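Local coordinates for protein PlaB phospholipase (Legionella pneumophila, PDB 6ZTI) that probably hydrolyses phospholipids as an alpha/beta hydrolase linked to virulence, with its activity controlled by NAD(H)-mediated assembly into tetramers, at residues 20-23 against 24-28; 49-52 against 53-56; 314-317 against 318-322. All coordinates share one frame; numbering follows the deposited sequence.

Interaction 1 (20-23 against 24-28); sequences FVHG and WSVTH
Between His22 and Val26 the chain runs off the end of strand 16-21 and curls back over itself, and no hydrogen bond links 20-23 to 24-28. In an alpha/beta hydrolase a loop of this kind, a His-Gly pair following a sheet strand, often lies by the active site; the position of 22-26 is consistent with the oxyanion loop of lipases.

The closure rests on Val26, whose two methyl branches reach different groups. CG1 lies over one face of the imidazole as a CH-pi contact, 4.0 Å from the centroid of the His22 ring and shifted toward its rim. CG2 instead drops onto the backbone, 3.3 Å from the carbonyl oxygen of Gly23. With CG1 anti to the backbone N (chi1 169°), the methyls fork so that both surfaces are reached at once.

Tyr60 stacks on the His22 ring, and Ile479 of the second subunit packs against both His22 and Val26, so the bend is also part of the assembly interface. Trp24 sets out away from 20-23, though its CB lies 3.7 Å from Gly23 C, and the indole packs against Leu163, Leu166, Ser100 and Thr101. The last two lie in the turn just after strand 93-99, a place where this fold commonly carries its nucleophile.

The imidazole has its rotation fixed by a hydrogen bond within 20-23: His22 ND1 donates to Gly23 O at 2.8 Å, nearly straight at 162°, with the oxygen in the ring plane and the donor on a carbonyl lone pair.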
ATOM      1  N   PHE B  20     -12.314 -14.115  37.308  1.00 12.05           N
ATOM      2  CA  PHE B  20     -13.016 -13.430  36.232  1.00 16.87           C
ATOM      3  C   PHE B  20     -12.024 -12.879  35.217  1.00 15.74           C
ATOM      4  O   PHE B  20     -10.938 -12.422  35.585  1.00 12.75           O
ATOM      5  CB  PHE B  20     -13.872 -12.298  36.801  1.00 14.74           C
ATOM      6  CG  PHE B  20     -15.096 -12.778  37.531  1.00 10.96           C
ATOM      7  CD1 PHE B  20     -15.025 -13.122  38.872  1.00 14.03           C
ATOM      8  CD2 PHE B  20     -16.315 -12.906  36.869  1.00 17.49           C
ATOM      9  CE1 PHE B  20     -16.140 -13.576  39.544  1.00 21.96           C
ATOM     10  CE2 PHE B  20     -17.431 -13.360  37.535  1.00 13.19           C
ATOM     11  CZ  PHE B  20     -17.347 -13.697  38.878  1.00 20.65           C
ATOM     12  N   VAL B  21     -12.400 -12.920  33.935  1.00 13.04           N
ATOM     13  CA  VAL B  21     -11.530 -12.469  32.848  1.00  8.96           C
ATOM     14  C   VAL B  21     -12.369 -11.727  31.814  1.00 14.31           C
ATOM     15  O   VAL B  21     -13.310 -12.295  31.251  1.00 12.87           O
ATOM     16  CB  VAL B  21     -10.784 -13.641  32.183  1.00  8.59           C
ATOM     17  CG1 VAL B  21      -9.831 -13.136  31.111  1.00 12.58           C
ATOM     18  CG2 VAL B  21     -10.037 -14.436  33.206  1.00 15.10           C
ATOM     19  N   HIS B  22     -12.000 -10.480  31.522  1.00  8.43           N
ATOM     20  CA  HIS B  22     -12.872  -9.579  30.786  1.00  9.73           C
ATOM     21  C   HIS B  22     -12.596  -9.627  29.277  1.00 12.36           C
ATOM     22  O   HIS B  22     -11.858 -10.482  28.778  1.00 12.31           O
ATOM     23  CB  HIS B  22     -12.737  -8.164  31.348  1.00 16.86           C
ATOM     24  CG  HIS B  22     -11.344  -7.616  31.300  1.00 19.91           C
ATOM     25  ND1 HIS B  22     -10.773  -7.129  30.142  1.00 10.88           N
ATOM     26  CD2 HIS B  22     -10.413  -7.459  32.274  1.00  9.75           C
ATOM     27  CE1 HIS B  22      -9.551  -6.703  30.401  1.00 19.70           C
ATOM     28  NE2 HIS B  22      -9.307  -6.888  31.689  1.00 11.91           N
ATOM     29  N   GLY B  23     -13.191  -8.692  28.537  1.00  8.47           N
ATOM     30  CA  GLY B  23     -13.083  -8.638  27.099  1.00 14.84           C
ATOM     31  C   GLY B  23     -12.211  -7.485  26.640  1.00 23.50           C
ATOM     32  O   GLY B  23     -11.512  -6.861  27.434  1.00 11.65           O
ATOM     33  N   TRP B  24     -12.294  -7.187  25.339  1.00  8.97           N
ATOM     34  CA  TRP B  24     -11.405  -6.206  24.746  1.00 13.57           C
ATOM     35  C   TRP B  24     -11.946  -4.793  24.928  1.00 26.66           C
ATOM     36  O   TRP B  24     -13.147  -4.575  25.104  1.00 15.39           O
ATOM     37  CB  TRP B  24     -11.175  -6.494  23.258  1.00 19.12           C
ATOM     38  CG  TRP B  24     -12.404  -6.627  22.375  1.00 31.57           C
ATOM     39  CD1 TRP B  24     -13.456  -7.494  22.533  1.00 41.77           C
ATOM     40  CD2 TRP B  24     -12.666  -5.906  21.164  1.00 38.03           C
ATOM     41  NE1 TRP B  24     -14.361  -7.336  21.508  1.00 44.44           N
ATOM     42  CE2 TRP B  24     -13.898  -6.372  20.654  1.00 33.71           C
ATOM     43  CE3 TRP B  24     -11.985  -4.908  20.465  1.00 50.91           C
ATOM     44  CZ2 TRP B  24     -14.459  -5.869  19.484  1.00 36.33           C
ATOM     45  CZ3 TRP B  24     -12.549  -4.408  19.299  1.00 47.24           C
ATOM     46  CH2 TRP B  24     -13.773  -4.888  18.825  1.00 30.61           C
ATOM     47  N   SER B  25     -11.026  -3.827  24.896  1.00 22.19           N
ATOM     48  CA  SER B  25     -11.301  -2.403  25.074  1.00 27.60           C
ATOM     49  C   SER B  25     -11.800  -2.061  26.473  1.00 28.07           C
ATOM     50  O   SER B  25     -12.286  -0.948  26.692  1.00 32.99           O
ATOM     51  CB  SER B  25     -12.303  -1.898  24.029  1.00 33.42           C
ATOM     52  OG  SER B  25     -11.696  -1.835  22.747  1.00 37.63           O
ATOM     53  N   VAL B  26     -11.659  -2.972  27.434  1.00 21.56           N
ATOM     54  CA  VAL B  26     -12.126  -2.749  28.799  1.00 24.61           C
ATOM     55  C   VAL B  26     -11.101  -1.926  29.568  1.00 18.40           C
ATOM     56  O   VAL B  26      -9.894  -2.182  29.495  1.00 19.66           O
ATOM     57  CB  VAL B  26     -12.392  -4.097  29.491  1.00 20.95           C
ATOM     58  CG1 VAL B  26     -12.622  -3.916  30.966  1.00 21.07           C
ATOM     59  CG2 VAL B  26     -13.592  -4.776  28.853  1.00 18.67           C
ATOM     60  N   THR B  27     -11.584  -0.937  30.333  1.00 14.20           N
ATOM     61  CA  THR B  27     -10.705  -0.112  31.154  1.00 19.10           C
ATOM     62  C   THR B  27     -11.133  -0.050  32.617  1.00 20.96           C
ATOM     63  O   THR B  27     -10.600   0.776  33.367  1.00 18.50           O
ATOM     64  CB  THR B  27     -10.619   1.320  30.609  1.00 32.63           C
ATOM     65  OG1 THR B  27     -11.909   1.938  30.665  1.00 21.31           O
ATOM     66  CG2 THR B  27     -10.108   1.320  29.179  1.00 31.65           C
ATOM     67  N   HIS B  28     -12.056  -0.906  33.046  1.00 16.44           N
ATOM     68  CA  HIS B  28     -12.606  -0.831  34.393  1.00 21.51           C
ATOM     69  C   HIS B  28     -13.239  -2.175  34.719  1.00 20.41           C
ATOM     70  O   HIS B  28     -13.977  -2.724  33.894  1.00 20.68           O
ATOM     71  CB  HIS B  28     -13.632   0.304  34.472  1.00 20.62           C
ATOM     72  CG  HIS B  28     -13.934   0.760  35.862  1.00 20.84           C
ATOM     73  ND1 HIS B  28     -14.303  -0.108  36.869  1.00 29.03           N
ATOM     74  CD2 HIS B  28     -13.950   1.998  36.408  1.00 24.82           C
ATOM     75  CE1 HIS B  28     -14.515   0.577  37.979  1.00 21.98           C
ATOM     76  NE2 HIS B  28     -14.309   1.856  37.726  1.00 24.59           N
TER

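Interaction 2 (49-52 against 53-56); sequences DIQV and GNIY
Gln51 and Asn54 are joined across a type II beta turn, with Val52 and Gly53 at its corners, that leads the loop after helix 35-44 into strand 55-60, an outermost strand, within this chain, of the parallel sheet of this alpha/beta hydrolase.

The backbone bond that closes the turn runs from Asn54 N to Gln51 O at 3.0 Å. It is bent, with an N-H...O angle of 147°, and its donor sits 41° above the carbonyl plane. Gly53 takes positive phi, where a side chain would collide with Val52 O. Its own carbonyl oxygen accepts a hydrogen bond from Asn472 ND2 of the second subunit.

Water supplies a second polar link. One molecule accepts from Gln51 N at 3.0 Å and from Asn54 ND2 at 2.8 Å, tying the amide side chain to the backbone at the start of the turn. The Gln51 and Asn54 side chains lie alongside each other, pointing the same way, with amide planes 6° apart, but Gln51 OE1 stays 3.7 Å from Asn54 ND2. The other end of the Asn54 amide is taken by Lys87, whose NZ also bonds Tyr56 OH.

Alongside the polar contacts there is an apolar one. CG2 of Ile50, the branch anti to the backbone N, meets CG1 of Ile55 at 3.7 Å, the two side chains crossing at about a right angle. It also lies 3.9 Å from Asn54 CB, and Ile50 continues onto Val18 of the neighbouring strand, while Ile55 reaches Phe20 and Leu39.

Asn54 thus has each end of its amide gripped, by lysine at OD1 and by water at ND2, which fixes its flip; the proximity of the Lys87 charge would probably polarise that amide.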
ATOM      1  N   ASP B  49     -18.565 -23.821  47.041  1.00 22.05           N
ATOM      2  CA  ASP B  49     -17.505 -24.110  47.999  1.00 36.86           C
ATOM      3  C   ASP B  49     -16.322 -23.182  47.736  1.00 29.10           C
ATOM      4  O   ASP B  49     -15.234 -23.628  47.359  1.00 36.38           O
ATOM      5  CB  ASP B  49     -17.087 -25.582  47.905  1.00 42.11           C
ATOM      6  CG  ASP B  49     -16.383 -26.078  49.168  1.00 67.15           C
ATOM      7  OD1 ASP B  49     -16.487 -25.399  50.216  1.00 51.07           O
ATOM      8  OD2 ASP B  49     -15.724 -27.143  49.114  1.00 57.97           O
ATOM      9  N   ILE B  50     -16.538 -21.884  47.925  1.00 26.79           N
ATOM     10  CA  ILE B  50     -15.545 -20.859  47.641  1.00 29.05           C
ATOM     11  C   ILE B  50     -15.263 -20.142  48.948  1.00 27.33           C
ATOM     12  O   ILE B  50     -16.140 -19.452  49.483  1.00 31.92           O
ATOM     13  CB  ILE B  50     -16.018 -19.857  46.585  1.00 27.12           C
ATOM     14  CG1 ILE B  50     -16.636 -20.571  45.385  1.00 30.12           C
ATOM     15  CG2 ILE B  50     -14.851 -18.981  46.160  1.00 20.88           C
ATOM     16  CD1 ILE B  50     -17.272 -19.616  44.400  1.00 33.40           C
ATOM     17  N   GLN B  51     -14.044 -20.273  49.449  1.00 33.68           N
ATOM     18  CA  GLN B  51     -13.694 -19.588  50.681  1.00 38.57           C
ATOM     19  C   GLN B  51     -13.688 -18.083  50.441  1.00 31.57           C
ATOM     20  O   GLN B  51     -13.532 -17.608  49.309  1.00 29.12           O
ATOM     21  CB  GLN B  51     -12.337 -20.074  51.196  1.00 41.42           C
ATOM     22  CG  GLN B  51     -12.197 -21.602  51.180  1.00 67.65           C
ATOM     23  CD  GLN B  51     -10.936 -22.104  51.867  1.00 71.22           C
ATOM     24  OE1 GLN B  51      -9.859 -21.519  51.727  1.00 67.22           O
ATOM     25  NE2 GLN B  51     -11.065 -23.199  52.610  1.00 74.57           N
ATOM     26  N   VAL B  52     -13.912 -17.329  51.517  1.00 29.74           N
ATOM     27  CA  VAL B  52     -13.784 -15.881  51.441  1.00 32.70           C
ATOM     28  C   VAL B  52     -12.382 -15.549  50.966  1.00 31.63           C
ATOM     29  O   VAL B  52     -11.389 -16.073  51.490  1.00 31.35           O
ATOM     30  CB  VAL B  52     -14.080 -15.238  52.803  1.00 27.79           C
ATOM     31  CG1 VAL B  52     -13.888 -13.730  52.729  1.00 29.53           C
ATOM     32  CG2 VAL B  52     -15.494 -15.582  53.248  1.00 28.16           C
ATOM     33  N   GLY B  53     -12.292 -14.693  49.956  1.00 28.09           N
ATOM     34  CA  GLY B  53     -11.021 -14.312  49.390  1.00 29.94           C
ATOM     35  C   GLY B  53     -10.534 -15.181  48.253  1.00 27.94           C
ATOM     36  O   GLY B  53      -9.410 -14.973  47.782  1.00 24.21           O
ATOM     37  N   ASN B  54     -11.335 -16.145  47.790  1.00 27.57           N
ATOM     38  CA  ASN B  54     -10.947 -16.999  46.673  1.00 19.99           C
ATOM     39  C   ASN B  54     -11.705 -16.672  45.388  1.00 22.86           C
ATOM     40  O   ASN B  54     -11.761 -17.503  44.475  1.00 15.74           O
ATOM     41  CB  ASN B  54     -11.126 -18.470  47.041  1.00 20.17           C
ATOM     42  CG  ASN B  54      -9.870 -19.064  47.658  1.00 29.12           C
ATOM     43  OD1 ASN B  54      -8.782 -18.487  47.568  1.00 23.08           O
ATOM     44  ND2 ASN B  54     -10.012 -20.222  48.277  1.00 27.73           N
ATOM     45  N   ILE B  55     -12.271 -15.473  45.292  1.00 21.68           N
ATOM     46  CA  ILE B  55     -12.811 -14.950  44.042  1.00 19.53           C
ATOM     47  C   ILE B  55     -11.901 -13.816  43.592  1.00 23.20           C
ATOM     48  O   ILE B  55     -11.654 -12.870  44.353  1.00 18.87           O
ATOM     49  CB  ILE B  55     -14.263 -14.470  44.202  1.00 18.80           C
ATOM     50  CG1 ILE B  55     -15.147 -15.639  44.648  1.00 22.74           C
ATOM     51  CG2 ILE B  55     -14.764 -13.858  42.891  1.00 22.21           C
ATOM     52  CD1 ILE B  55     -16.568 -15.240  45.022  1.00 20.43           C
ATOM     53  N   TYR B  56     -11.402 -13.916  42.360  1.00 13.72           N
ATOM     54  CA  TYR B  56     -10.401 -13.007  41.830  1.00 13.38           C
ATOM     55  C   TYR B  56     -10.918 -12.288  40.595  1.00 17.16           C
ATOM     56  O   TYR B  56     -11.568 -12.885  39.732  1.00 13.11           O
ATOM     57  CB  TYR B  56      -9.119 -13.752  41.475  1.00 14.94           C
ATOM     58  CG  TYR B  56      -8.327 -14.169  42.683  1.00 16.98           C
ATOM     59  CD1 TYR B  56      -8.668 -15.306  43.399  1.00 19.78           C
ATOM     60  CD2 TYR B  56      -7.242 -13.421  43.122  1.00 21.88           C
ATOM     61  CE1 TYR B  56      -7.942 -15.687  44.529  1.00 17.44           C
ATOM     62  CE2 TYR B  56      -6.512 -13.802  44.248  1.00 20.42           C
ATOM     63  CZ  TYR B  56      -6.869 -14.933  44.937  1.00 16.40           C
ATOM     64  OH  TYR B  56      -6.159 -15.314  46.055  1.00 28.22           O
TER
HETATM   65  O   HOH W   1     -12.188 -21.850  47.691  1.00 37.84           O

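Interaction 3 (314-317 against 318-322); sequences TKET and QKNEH
Thr314 and Gln318, Glu316 and Asn320, and Thr317 and Glu321 meet one helical turn apart at the C-terminal end of helix 300-320.

The backbone supplies the regular bonds of an alpha helix. Gln318 N, Lys319 N, Asn320 N and Glu321 N donate to the carbonyls four residues back, from Gln318 N to Thr314 O at 3.0 Å through to Glu321 N to Thr317 O, also 3.0 Å. Glu321 is the first residue to leave helical angles, and a longer bond from His322 N to Lys319 O, 3.3 Å, follows as the chain turns away.

Van der Waals contacts between carbon and polar atoms ride on this frame. On the buried side Thr314 and Gln318 point the same way, with CG2 of Thr314 3.7 Å from OE1 of Gln318. Thr317 and Glu321 are likewise side by side: CG2 of Thr317 faces the carboxylate, 3.6 Å from OE1 of Glu321, whose CG lies 3.2 Å from Thr317 O. The Thr317 methyl stands anti to the backbone N (chi1 -64° places OG1 beside the N instead), leaving the hydroxyl turned toward Ile313 O and Val260 O. On the exposed side Glu316 and Asn320 cross aslant, ND2 of Asn320 coming 3.7 Å from CG of Glu316, with the carboxylate and amide planes 46° apart.

Among the polar ends, Thr314 OG1 bonds Leu310 O and Val260 N, so both hydroxyls join their own helix to Val260. Gln318 NE2 bonds Asn450 OD1 and Gln198 OE1, and Glu321 OE2 accepts from Gly263 N, beyond the helix.

Within the helix, then, methyls and methylenes meet polar groups; a carboxylate beside a helix C terminus would probably be disfavoured by the helix dipole, and the bond from Gly263 N would offset this in part.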
ATOM      1  N   THR B 314     -31.502 -23.084  24.495  1.00 12.40           N
ATOM      2  CA  THR B 314     -31.201 -22.517  23.184  1.00 16.58           C
ATOM      3  C   THR B 314     -32.408 -22.613  22.255  1.00 12.52           C
ATOM      4  O   THR B 314     -32.780 -21.638  21.592  1.00  9.16           O
ATOM      5  CB  THR B 314     -29.993 -23.240  22.588  1.00  7.93           C
ATOM      6  OG1 THR B 314     -28.840 -22.965  23.394  1.00 10.20           O
ATOM      7  CG2 THR B 314     -29.716 -22.786  21.170  1.00  8.91           C
ATOM      8  N   LYS B 315     -33.028 -23.792  22.182  1.00 13.32           N
ATOM      9  CA  LYS B 315     -34.179 -23.972  21.303  1.00 14.06           C
ATOM     10  C   LYS B 315     -35.315 -23.039  21.689  1.00 12.83           C
ATOM     11  O   LYS B 315     -35.989 -22.472  20.823  1.00 11.32           O
ATOM     12  CB  LYS B 315     -34.645 -25.427  21.351  1.00 20.05           C
ATOM     13  CG  LYS B 315     -33.800 -26.342  20.484  1.00 24.58           C
ATOM     14  CD  LYS B 315     -33.852 -27.783  20.955  1.00 22.31           C
ATOM     15  CE  LYS B 315     -33.279 -28.723  19.903  1.00 24.11           C
ATOM     16  NZ  LYS B 315     -31.958 -28.250  19.406  1.00 31.06           N
ATOM     17  N   GLU B 316     -35.543 -22.874  22.990  1.00 13.64           N
ATOM     18  CA  GLU B 316     -36.627 -22.022  23.466  1.00 11.77           C
ATOM     19  C   GLU B 316     -36.332 -20.551  23.197  1.00 13.34           C
ATOM     20  O   GLU B 316     -37.210 -19.803  22.751  1.00 14.82           O
ATOM     21  CB  GLU B 316     -36.847 -22.266  24.963  1.00 12.84           C
ATOM     22  CG  GLU B 316     -37.878 -21.372  25.616  1.00 29.21           C
ATOM     23  CD  GLU B 316     -37.863 -21.484  27.136  1.00 34.74           C
ATOM     24  OE1 GLU B 316     -36.762 -21.583  27.725  1.00 33.08           O
ATOM     25  OE2 GLU B 316     -38.952 -21.468  27.745  1.00 46.65           O
ATOM     26  N   THR B 317     -35.106 -20.113  23.484  1.00  9.57           N
ATOM     27  CA  THR B 317     -34.730 -18.728  23.242  1.00 10.56           C
ATOM     28  C   THR B 317     -34.932 -18.355  21.784  1.00 11.32           C
ATOM     29  O   THR B 317     -35.486 -17.298  21.469  1.00 14.00           O
ATOM     30  CB  THR B 317     -33.271 -18.508  23.632  1.00 14.25           C
ATOM     31  OG1 THR B 317     -33.115 -18.719  25.041  1.00 11.48           O
ATOM     32  CG2 THR B 317     -32.820 -17.087  23.263  1.00 15.71           C
ATOM     33  N   GLN B 318     -34.467 -19.207  20.874  1.00 12.60           N
ATOM     34  CA  GLN B 318     -34.439 -18.801  19.480  1.00 10.75           C
ATOM     35  C   GLN B 318     -35.828 -18.818  18.862  1.00 11.43           C
ATOM     36  O   GLN B 318     -36.113 -18.009  17.974  1.00 14.61           O
ATOM     37  CB  GLN B 318     -33.442 -19.678  18.722  1.00  7.81           C
ATOM     38  CG  GLN B 318     -32.008 -19.405  19.177  1.00  9.14           C
ATOM     39  CD  GLN B 318     -30.931 -20.061  18.319  1.00  7.53           C
ATOM     40  OE1 GLN B 318     -30.960 -21.266  18.053  1.00  7.93           O
ATOM     41  NE2 GLN B 318     -29.952 -19.265  17.911  1.00  5.21           N
ATOM     42  N   LYS B 319     -36.727 -19.681  19.340  1.00 10.53           N
ATOM     43  CA  LYS B 319     -38.116 -19.584  18.894  1.00 17.95           C
ATOM     44  C   LYS B 319     -38.774 -18.308  19.417  1.00 18.85           C
ATOM     45  O   LYS B 319     -39.431 -17.584  18.657  1.00 15.24           O
ATOM     46  CB  LYS B 319     -38.901 -20.822  19.338  1.00 17.11           C
ATOM     47  CG  LYS B 319     -38.427 -22.093  18.674  1.00 30.47           C
ATOM     48  CD  LYS B 319     -39.061 -22.280  17.305  1.00 37.12           C
ATOM     49  CE  LYS B 319     -38.773 -23.670  16.746  1.00 55.05           C
ATOM     50  NZ  LYS B 319     -39.202 -24.760  17.684  1.00 42.95           N
ATOM     51  N   ASN B 320     -38.567 -17.996  20.701  1.00 10.85           N
ATOM     52  CA  ASN B 320     -39.241 -16.854  21.316  1.00 13.14           C
ATOM     53  C   ASN B 320     -38.751 -15.523  20.759  1.00 12.48           C
ATOM     54  O   ASN B 320     -39.513 -14.553  20.730  1.00 19.51           O
ATOM     55  CB  ASN B 320     -39.037 -16.866  22.833  1.00 13.75           C
ATOM     56  CG  ASN B 320     -39.877 -17.920  23.535  1.00 21.39           C
ATOM     57  OD1 ASN B 320     -40.796 -18.489  22.954  1.00 24.50           O
ATOM     58  ND2 ASN B 320     -39.568 -18.172  24.801  1.00 22.89           N
ATOM     59  N   GLU B 321     -37.492 -15.449  20.340  1.00 13.55           N
ATOM     60  CA  GLU B 321     -36.890 -14.215  19.859  1.00 14.12           C
ATOM     61  C   GLU B 321     -36.899 -14.119  18.343  1.00 16.72           C
ATOM     62  O   GLU B 321     -36.341 -13.163  17.785  1.00 15.83           O
ATOM     63  CB  GLU B 321     -35.460 -14.103  20.396  1.00 13.01           C
ATOM     64  CG  GLU B 321     -35.428 -14.120  21.936  1.00 28.30           C
ATOM     65  CD  GLU B 321     -34.069 -13.770  22.523  1.00 29.52           C
ATOM     66  OE1 GLU B 321     -33.065 -13.807  21.778  1.00 16.86           O
ATOM     67  OE2 GLU B 321     -34.017 -13.451  23.733  1.00 16.52           O
ATOM     68  N   HIS B 322     -37.539 -15.078  17.676  1.00 12.90           N
ATOM     69  CA  HIS B 322     -37.564 -15.103  16.219  1.00 13.62           C
ATOM     70  C   HIS B 322     -38.110 -13.805  15.640  1.00 15.99           C
ATOM     71  O   HIS B 322     -37.642 -13.341  14.594  1.00 13.65           O
ATOM     72  CB  HIS B 322     -38.402 -16.283  15.765  1.00 13.69           C
ATOM     73  CG  HIS B 322     -38.635 -16.332  14.294  1.00 19.73           C
ATOM     74  ND1 HIS B 322     -39.897 -16.381  13.748  1.00 23.99           N
ATOM     75  CD2 HIS B 322     -37.771 -16.352  13.253  1.00 12.90           C
ATOM     76  CE1 HIS B 322     -39.802 -16.429  12.431  1.00 17.74           C
ATOM     77  NE2 HIS B 322     -38.524 -16.415  12.107  1.00 21.36           N
TER

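Overall arrangement
All three contacts are local and follow in series along the chain, none nested in or crossing another. Interaction 1 closes the bend at the end of strand 16-21; after helix 35-44, interaction 2 closes the turn that leads into strand 55-60. These two strands are parallel neighbours, and the contacts meet there: Phe20 N lies 2.8 Å from Tyr56 O, probably hydrogen-bonded, and the Phe20 ring packs on Ile55. Both also touch the second subunit. Far later, interaction 3 ends helix 300-320 with nearest atoms about 20 Å from interaction 1, and ties that helix to strand 257-261, the opposite outer strand of the same sheet.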